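Local coordinates for protein transcriptional activator TenA-1 (Sulfolobus solfataricus P2, PDB 2QZC) that probably acts as a TenA-like thiaminase, cleaving thiamine or related pyrimidine compounds, and has an all-helical heme oxygenase-like fold, at residues C137-S142 with A174-L179; F130-T135 with D180-T185; G90-K95 with N153-T158; Y43-D48 with L96-D101. All blocks are in the same frame, centred on the assembly; numbering follows the deposited sequence.

How the contacts relate
The first segment, 43-48, waits for 96-101 to close contact 4. Before that, 90-95 opens contact 3, which closes only at 153-158, so contacts 3 and 4 cross. Next come 130-135 and 137-142. Segment 174-179 closes contact 1 and 180-185 closes contact 2, so contact 1 is nested in contact 2. Contact 3 crosses both. Contacts 1 and 2 touch and tie helix 127-148 to helix 166-179 and the loop after it. Contact 3 joins helices 85-95 and 154-164, and contact 4 joins helix 38-63 to the chain after helix 85-95. These two touch, about 32 and 30 Å from contact 2, centre to centre. A probable Tyr141-Tyr44 hydrogen bond links contacts 1 and 4.

Contact 1: C137-S142 with A174-L179; sequences CMFGYS and AILYAL
Met138, deposited as selenomethionine, meets Ile175, and Phe139 meets Leu176. These two apolar pairs carry the contact between helices 127-148 and 166-179. The backbones stay well apart, with 8.5 Å between Met138 CA and Ile175 CA, so long side chains bridge the gap.

Met138 is curled. Its CG lies beside the backbone N (chi1 -61°), and chi2 and chi3 bend in the same sense. The curl carries the methyl back toward the partner helix. As a result one atom, Ile175 CD1, meets three points of the bent chain. It lies 3.8 Å from Met138 CE, and Met138 CG and CB are scarcely farther. The selenium is farther off. The extended Ile175 chain (chi2 164°) reaches CD1 out from its helix to the bent Met138, and the two side chains meet at about a right angle.

Leu176 CD1 approaches the Phe139 ring obliquely and comes nearest at Phe139 CE1, 4.0 Å away. Phe139 CD1 is only slightly farther, at 4.2 Å, so the methyl sits by the CD1-CE1 bond.

Both pairs are purely apolar, with no hydrogen bond between the segments. Helix 6-14 covers the Phe139 and Leu176 end through Val8, and Ile12 also touches Phe139. Ile172 extends the packing along helix 166-179, while helix 68-78 packs on Ala174 and Ala178.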
# COMPACT_ATOMS: atom_id res chain seq x y z
N CYS A 137 -12.30 -11.73 -7.70
CA CYS A 137 -11.88 -10.81 -8.72
C CYS A 137 -10.48 -11.15 -9.26
O CYS A 137 -10.27 -11.27 -10.46
CB CYS A 137 -11.87 -9.42 -8.12
SG CYS A 137 -11.16 -8.25 -9.14
N MSE A 138 -9.55 -11.37 -8.34
CA MSE A 138 -8.16 -11.58 -8.74
C MSE A 138 -7.93 -12.92 -9.38
O MSE A 138 -7.42 -13.02 -10.51
CB MSE A 138 -7.25 -11.37 -7.54
CG MSE A 138 -7.32 -9.96 -6.94
SE MSE A 138 -6.85 -8.48 -8.16
CE MSE A 138 -5.06 -8.97 -8.54
N PHE A 139 -8.36 -13.96 -8.70
CA PHE A 139 -8.15 -15.33 -9.18
C PHE A 139 -9.01 -15.61 -10.40
O PHE A 139 -8.52 -16.19 -11.38
CB PHE A 139 -8.43 -16.37 -8.07
CG PHE A 139 -8.08 -17.79 -8.46
CD1 PHE A 139 -6.77 -18.21 -8.33
CD2 PHE A 139 -9.04 -18.66 -8.94
CE1 PHE A 139 -6.43 -19.49 -8.68
CE2 PHE A 139 -8.68 -19.96 -9.33
CZ PHE A 139 -7.38 -20.35 -9.19
N GLY A 140 -10.26 -15.17 -10.38
CA GLY A 140 -11.16 -15.40 -11.49
C GLY A 140 -10.67 -14.74 -12.74
O GLY A 140 -10.77 -15.32 -13.82
N TYR A 141 -10.14 -13.53 -12.65
CA TYR A 141 -9.61 -12.88 -13.86
C TYR A 141 -8.38 -13.60 -14.44
O TYR A 141 -8.17 -13.57 -15.65
CB TYR A 141 -9.35 -11.38 -13.64
CG TYR A 141 -10.56 -10.49 -13.89
CD1 TYR A 141 -11.83 -10.79 -13.36
CD2 TYR A 141 -10.45 -9.37 -14.67
CE1 TYR A 141 -12.93 -9.95 -13.56
CE2 TYR A 141 -11.53 -8.52 -14.86
CZ TYR A 141 -12.78 -8.83 -14.38
OH TYR A 141 -13.83 -7.97 -14.60
N SER A 142 -7.62 -14.27 -13.59
CA SER A 142 -6.49 -15.09 -14.08
C SER A 142 -7.02 -16.20 -15.00
O SER A 142 -6.49 -16.41 -16.12
CB SER A 142 -5.74 -15.69 -12.90
OG SER A 142 -4.55 -16.33 -13.36
N ALA A 174 1.28 -14.55 -4.96
CA ALA A 174 1.47 -13.83 -3.70
C ALA A 174 0.15 -13.75 -2.88
O ALA A 174 0.15 -13.88 -1.66
CB ALA A 174 2.02 -12.43 -3.96
N ILE A 175 -0.97 -13.55 -3.59
CA ILE A 175 -2.29 -13.50 -2.95
C ILE A 175 -2.64 -14.86 -2.34
O ILE A 175 -3.09 -14.93 -1.20
CB ILE A 175 -3.36 -13.01 -3.96
CG1 ILE A 175 -3.09 -11.53 -4.32
CG2 ILE A 175 -4.81 -13.24 -3.40
CD1 ILE A 175 -3.81 -11.03 -5.59
N LEU A 176 -2.38 -15.94 -3.09
CA LEU A 176 -2.66 -17.29 -2.61
C LEU A 176 -1.77 -17.67 -1.43
O LEU A 176 -2.25 -18.37 -0.55
CB LEU A 176 -2.62 -18.33 -3.74
CG LEU A 176 -3.70 -18.21 -4.84
CD1 LEU A 176 -3.61 -19.34 -5.86
CD2 LEU A 176 -5.14 -18.16 -4.27
N TYR A 177 -0.50 -17.23 -1.41
CA TYR A 177 0.40 -17.45 -0.27
C TYR A 177 -0.21 -16.82 1.01
O TYR A 177 -0.21 -17.41 2.10
CB TYR A 177 1.79 -16.87 -0.62
CG TYR A 177 2.91 -17.04 0.38
CD1 TYR A 177 3.26 -18.30 0.87
CD2 TYR A 177 3.69 -15.94 0.78
CE1 TYR A 177 4.32 -18.45 1.80
CE2 TYR A 177 4.77 -16.08 1.68
CZ TYR A 177 5.07 -17.34 2.19
OH TYR A 177 6.11 -17.48 3.08
N ALA A 178 -0.76 -15.61 0.87
CA ALA A 178 -1.44 -14.94 1.99
C ALA A 178 -2.74 -15.66 2.37
O ALA A 178 -3.05 -15.82 3.53
CB ALA A 178 -1.74 -13.49 1.66
N LEU A 179 -3.52 -16.07 1.36
CA LEU A 179 -4.77 -16.79 1.59
C LEU A 179 -4.56 -18.10 2.33
O LEU A 179 -5.41 -18.48 3.15
CB LEU A 179 -5.54 -17.02 0.28
CG LEU A 179 -6.94 -17.65 0.33
CD1 LEU A 179 -7.93 -16.70 1.04
CD2 LEU A 179 -7.44 -17.94 -1.06

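Contact 2: F130-T135 with D180-T185; sequences FLVAWT and DEVSIT
Leu131 O takes the hydroxyl of Thr135 at 2.7 Å from Thr135 OG1, while the Leu131 side chain reaches across to Val182. The hydroxyl comes in tilted 34° from the carbonyl plane. The backbone N atoms of Trp134 and Thr135 also approach Leu131 O, in weak bonds. Thr135 thus turns its polar branch back onto its own helix.

The contact itself is apolar. Val182 is its centre, because it uses both methyls. Val182 CG2 meets Leu131 CD2 at 4.1 Å, and the two side chains run past each other in opposite directions. Leu131 has CG anti to the backbone N (chi1 -178°), which turns its branch toward segment 180-185. Val182 CG1 meets Val132 CG2 more loosely, at 4.5 Å.

Ile184 adds the third pair. Its side chain does not start out toward the helix, but the bends at chi1 (-62°) and chi2 bring its end nearer. Ile184 CD1 then stands 4.0 Å from Val132 CG2, so this one valine methyl meets both loop residues. Val182 is buried and Ile184 partly exposed.

The loop also has polar bonds to its surroundings. Val182 O accepts from Asn7, and Glu181 forms a salt bridge with Lys70. Thr185 is the N-cap of the next helix, with its OG1 bonded to Leu188 N. In this all-helical, heme oxygenase-like fold, the connection between helices 166-179 and 186-208 is sealed onto helix 127-148 by alternate apolar residues, ending in a threonine N-cap.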
# COMPACT_ATOMS: atom_id res chain seq x y z
N PHE A 130 -11.24 -9.20 4.09
CA PHE A 130 -10.98 -8.51 2.83
C PHE A 130 -10.34 -9.45 1.81
O PHE A 130 -10.73 -9.49 0.64
CB PHE A 130 -10.11 -7.26 3.00
CG PHE A 130 -9.64 -6.70 1.68
CD1 PHE A 130 -10.52 -5.97 0.89
CD2 PHE A 130 -8.37 -7.05 1.14
CE1 PHE A 130 -10.11 -5.52 -0.36
CE2 PHE A 130 -8.01 -6.61 -0.11
CZ PHE A 130 -8.87 -5.85 -0.85
N LEU A 131 -9.31 -10.19 2.24
CA LEU A 131 -8.59 -11.10 1.35
C LEU A 131 -9.52 -12.12 0.70
O LEU A 131 -9.45 -12.33 -0.51
CB LEU A 131 -7.43 -11.76 2.13
CG LEU A 131 -6.54 -12.70 1.39
CD1 LEU A 131 -5.87 -12.09 0.16
CD2 LEU A 131 -5.51 -13.23 2.42
N VAL A 132 -10.42 -12.70 1.49
CA VAL A 132 -11.39 -13.63 0.95
C VAL A 132 -12.34 -12.89 -0.02
O VAL A 132 -12.64 -13.41 -1.12
CB VAL A 132 -12.14 -14.40 2.05
CG1 VAL A 132 -13.30 -15.20 1.54
CG2 VAL A 132 -11.13 -15.30 2.81
N ALA A 133 -12.79 -11.67 0.35
CA ALA A 133 -13.67 -10.91 -0.54
C ALA A 133 -13.04 -10.52 -1.86
O ALA A 133 -13.73 -10.35 -2.85
CB ALA A 133 -14.15 -9.66 0.19
N TRP A 134 -11.73 -10.33 -1.86
CA TRP A 134 -10.94 -9.89 -3.00
C TRP A 134 -10.52 -11.02 -3.93
O TRP A 134 -10.24 -10.79 -5.10
CB TRP A 134 -9.68 -9.19 -2.42
CG TRP A 134 -8.78 -8.50 -3.37
CD1 TRP A 134 -9.14 -7.74 -4.43
CD2 TRP A 134 -7.35 -8.47 -3.31
NE1 TRP A 134 -8.02 -7.20 -5.02
CE2 TRP A 134 -6.90 -7.63 -4.37
CE3 TRP A 134 -6.41 -9.04 -2.46
CZ2 TRP A 134 -5.52 -7.41 -4.64
CZ3 TRP A 134 -5.04 -8.80 -2.70
CH2 TRP A 134 -4.63 -7.99 -3.76
N THR A 135 -10.50 -12.26 -3.44
CA THR A 135 -9.97 -13.39 -4.21
C THR A 135 -10.75 -13.69 -5.48
O THR A 135 -10.13 -13.92 -6.50
CB THR A 135 -9.79 -14.61 -3.31
OG1 THR A 135 -8.79 -14.28 -2.33
CG2 THR A 135 -9.27 -15.81 -4.12
N ASP A 180 -3.44 -18.78 2.05
CA ASP A 180 -3.16 -20.06 2.75
C ASP A 180 -3.03 -19.95 4.28
O ASP A 180 -3.17 -20.97 4.98
CB ASP A 180 -1.94 -20.74 2.12
CG ASP A 180 -2.23 -21.31 0.73
OD1 ASP A 180 -3.40 -21.58 0.37
OD2 ASP A 180 -1.24 -21.47 -0.02
N GLU A 181 -2.81 -18.72 4.80
CA GLU A 181 -2.72 -18.45 6.25
C GLU A 181 -4.08 -18.32 6.92
O GLU A 181 -4.17 -18.30 8.16
CB GLU A 181 -1.93 -17.16 6.57
CG GLU A 181 -0.43 -17.30 6.61
CD GLU A 181 0.26 -16.20 7.43
OE1 GLU A 181 -0.12 -15.95 8.60
OE2 GLU A 181 1.21 -15.61 6.90
N VAL A 182 -5.16 -18.23 6.13
CA VAL A 182 -6.49 -18.04 6.66
C VAL A 182 -7.15 -19.38 7.00
O VAL A 182 -7.06 -20.32 6.21
CB VAL A 182 -7.41 -17.26 5.64
CG1 VAL A 182 -8.79 -16.99 6.21
CG2 VAL A 182 -6.74 -15.91 5.26
N SER A 183 -7.76 -19.45 8.19
CA SER A 183 -8.56 -20.59 8.60
C SER A 183 -9.97 -20.32 8.07
O SER A 183 -10.71 -19.51 8.62
CB SER A 183 -8.47 -20.77 10.10
OG SER A 183 -9.12 -21.99 10.47
N ILE A 184 -10.36 -21.02 7.01
CA ILE A 184 -11.65 -20.72 6.35
C ILE A 184 -12.84 -21.24 7.14
O ILE A 184 -12.85 -22.39 7.62
CB ILE A 184 -11.69 -21.29 4.93
CG1 ILE A 184 -10.59 -20.67 4.05
CG2 ILE A 184 -13.08 -21.12 4.27
CD1 ILE A 184 -10.73 -19.14 3.80
N THR A 185 -13.83 -20.37 7.33
CA THR A 185 -15.05 -20.63 8.02
C THR A 185 -16.24 -20.44 7.07
O THR A 185 -16.08 -19.90 5.98
CB THR A 185 -15.20 -19.63 9.16
OG1 THR A 185 -15.43 -18.31 8.60
CG2 THR A 185 -13.98 -19.61 10.06

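Contact 3: G90-K95 with N153-T158; sequences GKLYSK and NEVYKT
Leu92 sets one methyl, CD2, against both Val155 and Thr158. The segments approach most closely here, with 7.0 Å between Leu92 CA and Val155 CA.

The cross-contacts are van der Waals in kind. Leu92 CD2 lies 3.7 Å from Val155 O and 3.9 Å from Val155 CG1, so it touches the backbone and side chain of one residue. Its third neighbour is Thr158 CG2, at 4.1 Å. With chi2 of Leu92 at 170°, CD1 takes the extended position and CD2 branches off to the side, where it meets segment 153-158.

The polar bonds lie within segment 153-158. Thr158 OG1 is bonded to Glu154 O at 2.7 Å, and Thr158 N reaches the same oxygen at 2.9 Å. The two donors come from opposite faces of the carbonyl plane. With chi1 near -61°, the hydroxyl turns to its own helix and the methyl to Leu92. Replacing this threonine by an alanine is likely to leave the Leu92 methyl without its CG2 neighbour and Glu154 O without its hydroxyl partner.

Capping is the third kind. Asn153 is the N-cap of helix 154-164. Its OD1 accepts from Tyr156 N at 3.1 Å, with a nearly straight N-H approach of 165°. The same oxygen sits over one face of the Tyr156 ring, toward the rim.

Helix 38-63 flanks the contact: Leu45 packs on Leu92, Leu38 and Phe41 pack on Val155, and Tyr156 meets Phe41 edge-to-face. Helices 85-95 and 154-164 thus both lean on helix 38-63.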
# COMPACT_ATOMS: atom_id res chain seq x y z
N GLY A 90 -3.87 1.37 -21.13
CA GLY A 90 -3.64 2.62 -21.88
C GLY A 90 -3.93 2.48 -23.36
O GLY A 90 -4.57 3.35 -23.96
N LYS A 91 -3.47 1.38 -23.95
CA LYS A 91 -3.72 1.07 -25.35
C LYS A 91 -5.21 0.88 -25.61
O LYS A 91 -5.74 1.42 -26.60
CB LYS A 91 -3.00 -0.23 -25.77
N LEU A 92 -5.88 0.13 -24.74
CA LEU A 92 -7.31 -0.07 -24.87
C LEU A 92 -8.06 1.24 -24.70
O LEU A 92 -9.00 1.51 -25.44
CB LEU A 92 -7.85 -1.07 -23.83
CG LEU A 92 -7.38 -2.52 -23.87
CD1 LEU A 92 -7.85 -3.26 -22.62
CD2 LEU A 92 -7.88 -3.19 -25.12
N TYR A 93 -7.70 2.03 -23.69
CA TYR A 93 -8.37 3.31 -23.44
C TYR A 93 -8.28 4.24 -24.64
O TYR A 93 -9.27 4.89 -24.99
CB TYR A 93 -7.82 3.96 -22.18
CG TYR A 93 -8.21 3.33 -20.85
CD1 TYR A 93 -8.96 2.14 -20.75
CD2 TYR A 93 -7.74 3.89 -19.66
CE1 TYR A 93 -9.28 1.58 -19.51
CE2 TYR A 93 -8.05 3.31 -18.41
CZ TYR A 93 -8.82 2.16 -18.36
OH TYR A 93 -9.11 1.58 -17.15
N SER A 94 -7.12 4.26 -25.31
CA SER A 94 -6.95 5.04 -26.55
C SER A 94 -7.79 4.51 -27.70
O SER A 94 -8.51 5.27 -28.34
CB SER A 94 -5.49 5.08 -26.96
OG SER A 94 -4.77 5.76 -25.95
N LYS A 95 -7.74 3.20 -27.94
CA LYS A 95 -8.54 2.58 -29.00
C LYS A 95 -10.04 2.79 -28.81
O LYS A 95 -10.77 2.97 -29.79
CB LYS A 95 -8.27 1.08 -29.14
N ASN A 153 -10.29 -11.71 -31.74
CA ASN A 153 -10.50 -10.26 -31.67
C ASN A 153 -9.28 -9.59 -31.05
O ASN A 153 -8.89 -9.95 -29.92
CB ASN A 153 -11.74 -10.00 -30.83
CG ASN A 153 -12.15 -8.57 -30.86
OD1 ASN A 153 -11.53 -7.74 -30.20
ND2 ASN A 153 -13.17 -8.26 -31.62
N GLU A 154 -8.73 -8.59 -31.73
CA GLU A 154 -7.52 -7.95 -31.25
C GLU A 154 -7.70 -7.20 -29.91
O GLU A 154 -6.81 -7.24 -29.05
CB GLU A 154 -6.95 -7.02 -32.32
CG GLU A 154 -5.62 -6.32 -31.97
CD GLU A 154 -4.42 -7.23 -31.67
OE1 GLU A 154 -4.43 -8.48 -31.81
OE2 GLU A 154 -3.38 -6.65 -31.28
N VAL A 155 -8.83 -6.52 -29.74
CA VAL A 155 -9.12 -5.80 -28.48
C VAL A 155 -9.23 -6.79 -27.33
O VAL A 155 -8.59 -6.60 -26.28
CB VAL A 155 -10.39 -4.94 -28.60
CG1 VAL A 155 -10.86 -4.45 -27.22
CG2 VAL A 155 -10.12 -3.77 -29.51
N TYR A 156 -9.98 -7.88 -27.51
CA TYR A 156 -10.14 -8.88 -26.44
C TYR A 156 -8.90 -9.67 -26.13
O TYR A 156 -8.58 -9.90 -24.96
CB TYR A 156 -11.41 -9.76 -26.64
CG TYR A 156 -12.62 -8.91 -26.90
CD1 TYR A 156 -12.87 -7.73 -26.18
CD2 TYR A 156 -13.55 -9.26 -27.88
CE1 TYR A 156 -13.94 -6.94 -26.44
CE2 TYR A 156 -14.65 -8.43 -28.14
CZ TYR A 156 -14.83 -7.27 -27.42
OH TYR A 156 -15.88 -6.42 -27.62
N LYS A 157 -8.12 -10.00 -27.15
CA LYS A 157 -6.83 -10.64 -26.94
C LYS A 157 -5.89 -9.70 -26.16
O LYS A 157 -5.16 -10.13 -25.26
CB LYS A 157 -6.21 -11.03 -28.32
CG LYS A 157 -4.91 -11.79 -28.22
CD LYS A 157 -4.30 -12.13 -29.61
CE LYS A 157 -5.09 -13.12 -30.38
NZ LYS A 157 -5.19 -14.47 -29.76
N THR A 158 -5.89 -8.42 -26.51
CA THR A 158 -5.06 -7.42 -25.81
C THR A 158 -5.45 -7.32 -24.34
O THR A 158 -4.58 -7.34 -23.46
CB THR A 158 -5.15 -6.04 -26.47
OG1 THR A 158 -4.67 -6.11 -27.82
CG2 THR A 158 -4.30 -4.99 -25.71

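Contact 4: Y43-D48 with L96-D101; sequences YYLIQD and LDISRD. With IMD (imidazole), chain C.
Ile46 and Ile98 mark the closest backbone approach, with 7.3 Å between their CA atoms, where helix 38-63 faces the chain just after a Schellman motif that ends helix 85-95. In that motif Asp97 has a positive phi (61°), Ile98 N bonds back to Tyr93 O and Asp97 N to Ser94 O. The turn swings the chain so that Leu96 and Ile98 both point at the helix.

Ile98 is wedged between two helix residues. Its CD1 lies 3.7 Å from Leu45 CB and 4.0 Å from Ile46 CG1. Ile98 CG1 and CG2 also come close to Ile46 CG1. With chi1 at -63° and an extended chi2 (167°), the chain of Ile98 stretches straight at the helix and meets Leu45 nearly at a right angle. A serine in its place would probably open a gap beside Leu45 and Ile46 and leave a hydroxyl among buried apolar groups.

Leu96 CD1 approaches Leu45 CD1 to 3.4 Å. That is tighter than usual for two methyls, so the exact value is doubtful.

Asp48 takes no part in this packing. Its OD1 accepts from N3 of a bound imidazole at 2.7 Å, along a nearly straight line. The imidazole, probably from the crystallisation liquor, is also bonded to Glu199. Its site is consistent with the substrate pocket of TenA proteins.

Around the contact, Leu96 packs on Phe41 and Ile46 on Thr106. Arg42 of helix 38-63 bonds to the carbonyls of Leu96 and Asp97. Beyond the turn, at helix 100-105, Arg100 pairs with Glu53 and packs on Ile68 of the second subunit.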
# COMPACT_ATOMS: atom_id res chain seq x y z
N TYR A 43 -18.28 0.36 -22.20
CA TYR A 43 -19.08 0.60 -20.99
C TYR A 43 -18.41 -0.15 -19.82
O TYR A 43 -18.21 0.41 -18.70
CB TYR A 43 -20.49 0.08 -21.18
CG TYR A 43 -21.36 0.15 -19.95
CD1 TYR A 43 -21.26 -0.81 -18.95
CD2 TYR A 43 -22.25 1.20 -19.76
CE1 TYR A 43 -22.05 -0.75 -17.83
CE2 TYR A 43 -23.07 1.27 -18.62
CZ TYR A 43 -22.94 0.29 -17.64
OH TYR A 43 -23.72 0.33 -16.51
N TYR A 44 -18.09 -1.43 -20.06
CA TYR A 44 -17.43 -2.29 -19.06
C TYR A 44 -16.11 -1.68 -18.58
O TYR A 44 -15.80 -1.61 -17.37
CB TYR A 44 -17.20 -3.73 -19.61
CG TYR A 44 -16.15 -4.49 -18.83
CD1 TYR A 44 -16.43 -5.03 -17.58
CD2 TYR A 44 -14.87 -4.63 -19.34
CE1 TYR A 44 -15.43 -5.67 -16.86
CE2 TYR A 44 -13.88 -5.30 -18.64
CZ TYR A 44 -14.16 -5.80 -17.39
OH TYR A 44 -13.15 -6.43 -16.68
N LEU A 45 -15.26 -1.28 -19.53
CA LEU A 45 -13.94 -0.74 -19.19
C LEU A 45 -14.03 0.50 -18.33
O LEU A 45 -13.16 0.71 -17.43
CB LEU A 45 -13.10 -0.40 -20.42
CG LEU A 45 -12.38 -1.57 -21.04
CD1 LEU A 45 -11.56 -0.99 -22.22
CD2 LEU A 45 -11.46 -2.38 -20.06
N ILE A 46 -15.03 1.34 -18.58
CA ILE A 46 -15.22 2.54 -17.78
C ILE A 46 -15.61 2.15 -16.36
O ILE A 46 -14.99 2.60 -15.37
CB ILE A 46 -16.24 3.48 -18.41
CG1 ILE A 46 -15.72 4.03 -19.75
CG2 ILE A 46 -16.58 4.63 -17.46
CD1 ILE A 46 -16.87 4.70 -20.59
N GLN A 47 -16.56 1.21 -16.22
CA GLN A 47 -16.92 0.74 -14.87
C GLN A 47 -15.74 0.07 -14.18
O GLN A 47 -15.52 0.26 -12.97
CB GLN A 47 -18.11 -0.24 -14.92
CG GLN A 47 -19.41 0.43 -15.30
CD GLN A 47 -19.82 1.55 -14.39
OE1 GLN A 47 -20.00 1.34 -13.17
NE2 GLN A 47 -19.93 2.78 -14.94
N ASP A 48 -14.96 -0.73 -14.92
CA ASP A 48 -13.79 -1.37 -14.35
C ASP A 48 -12.75 -0.34 -13.90
O ASP A 48 -12.10 -0.54 -12.86
CB ASP A 48 -13.21 -2.38 -15.35
CG ASP A 48 -11.99 -3.07 -14.83
OD1 ASP A 48 -12.12 -3.85 -13.89
OD2 ASP A 48 -10.90 -2.82 -15.39
N LEU A 96 -10.49 2.78 -27.55
CA LEU A 96 -11.92 2.90 -27.24
C LEU A 96 -12.34 4.29 -26.80
O LEU A 96 -13.48 4.46 -26.39
CB LEU A 96 -12.30 1.82 -26.22
CG LEU A 96 -12.07 0.37 -26.70
CD1 LEU A 96 -12.07 -0.57 -25.54
CD2 LEU A 96 -13.09 -0.06 -27.75
N ASP A 97 -11.44 5.27 -26.88
CA ASP A 97 -11.73 6.68 -26.58
C ASP A 97 -12.20 6.92 -25.13
O ASP A 97 -13.22 7.54 -24.90
CB ASP A 97 -12.76 7.24 -27.59
N ILE A 98 -11.44 6.38 -24.19
CA ILE A 98 -11.70 6.53 -22.76
C ILE A 98 -10.56 7.33 -22.15
O ILE A 98 -9.41 6.93 -22.26
CB ILE A 98 -11.75 5.15 -22.04
CG1 ILE A 98 -12.88 4.28 -22.56
CG2 ILE A 98 -11.93 5.34 -20.51
CD1 ILE A 98 -12.76 2.83 -22.12
N SER A 99 -10.89 8.45 -21.54
CA SER A 99 -9.93 9.29 -20.84
C SER A 99 -10.12 9.15 -19.35
O SER A 99 -11.14 8.60 -18.88
CB SER A 99 -10.17 10.75 -21.19
OG SER A 99 -11.45 11.19 -20.76
N ARG A 100 -9.17 9.69 -18.58
CA ARG A 100 -9.28 9.74 -17.14
C ARG A 100 -10.56 10.51 -16.74
O ARG A 100 -11.30 10.12 -15.81
CB ARG A 100 -8.04 10.43 -16.55
CG ARG A 100 -8.06 10.65 -15.05
CD ARG A 100 -8.25 9.35 -14.33
NE ARG A 100 -8.38 9.51 -12.89
CZ ARG A 100 -8.86 8.57 -12.07
NH1 ARG A 100 -9.27 7.38 -12.53
NH2 ARG A 100 -8.95 8.84 -10.78
N ASP A 101 -10.82 11.60 -17.46
CA ASP A 101 -12.01 12.39 -17.25
C ASP A 101 -13.30 11.58 -17.44
O ASP A 101 -14.24 11.74 -16.66
CB ASP A 101 -12.05 13.61 -18.19
CG ASP A 101 -13.08 14.65 -17.76
OD1 ASP A 101 -12.99 15.12 -16.60
OD2 ASP A 101 -13.96 15.01 -18.59
N1 IMD C . -14.23 -7.25 -11.14
C2 IMD C . -13.16 -6.82 -11.76
N3 IMD C . -13.47 -5.68 -12.35
C4 IMD C . -14.74 -5.38 -12.07
C5 IMD C . -15.24 -6.37 -11.27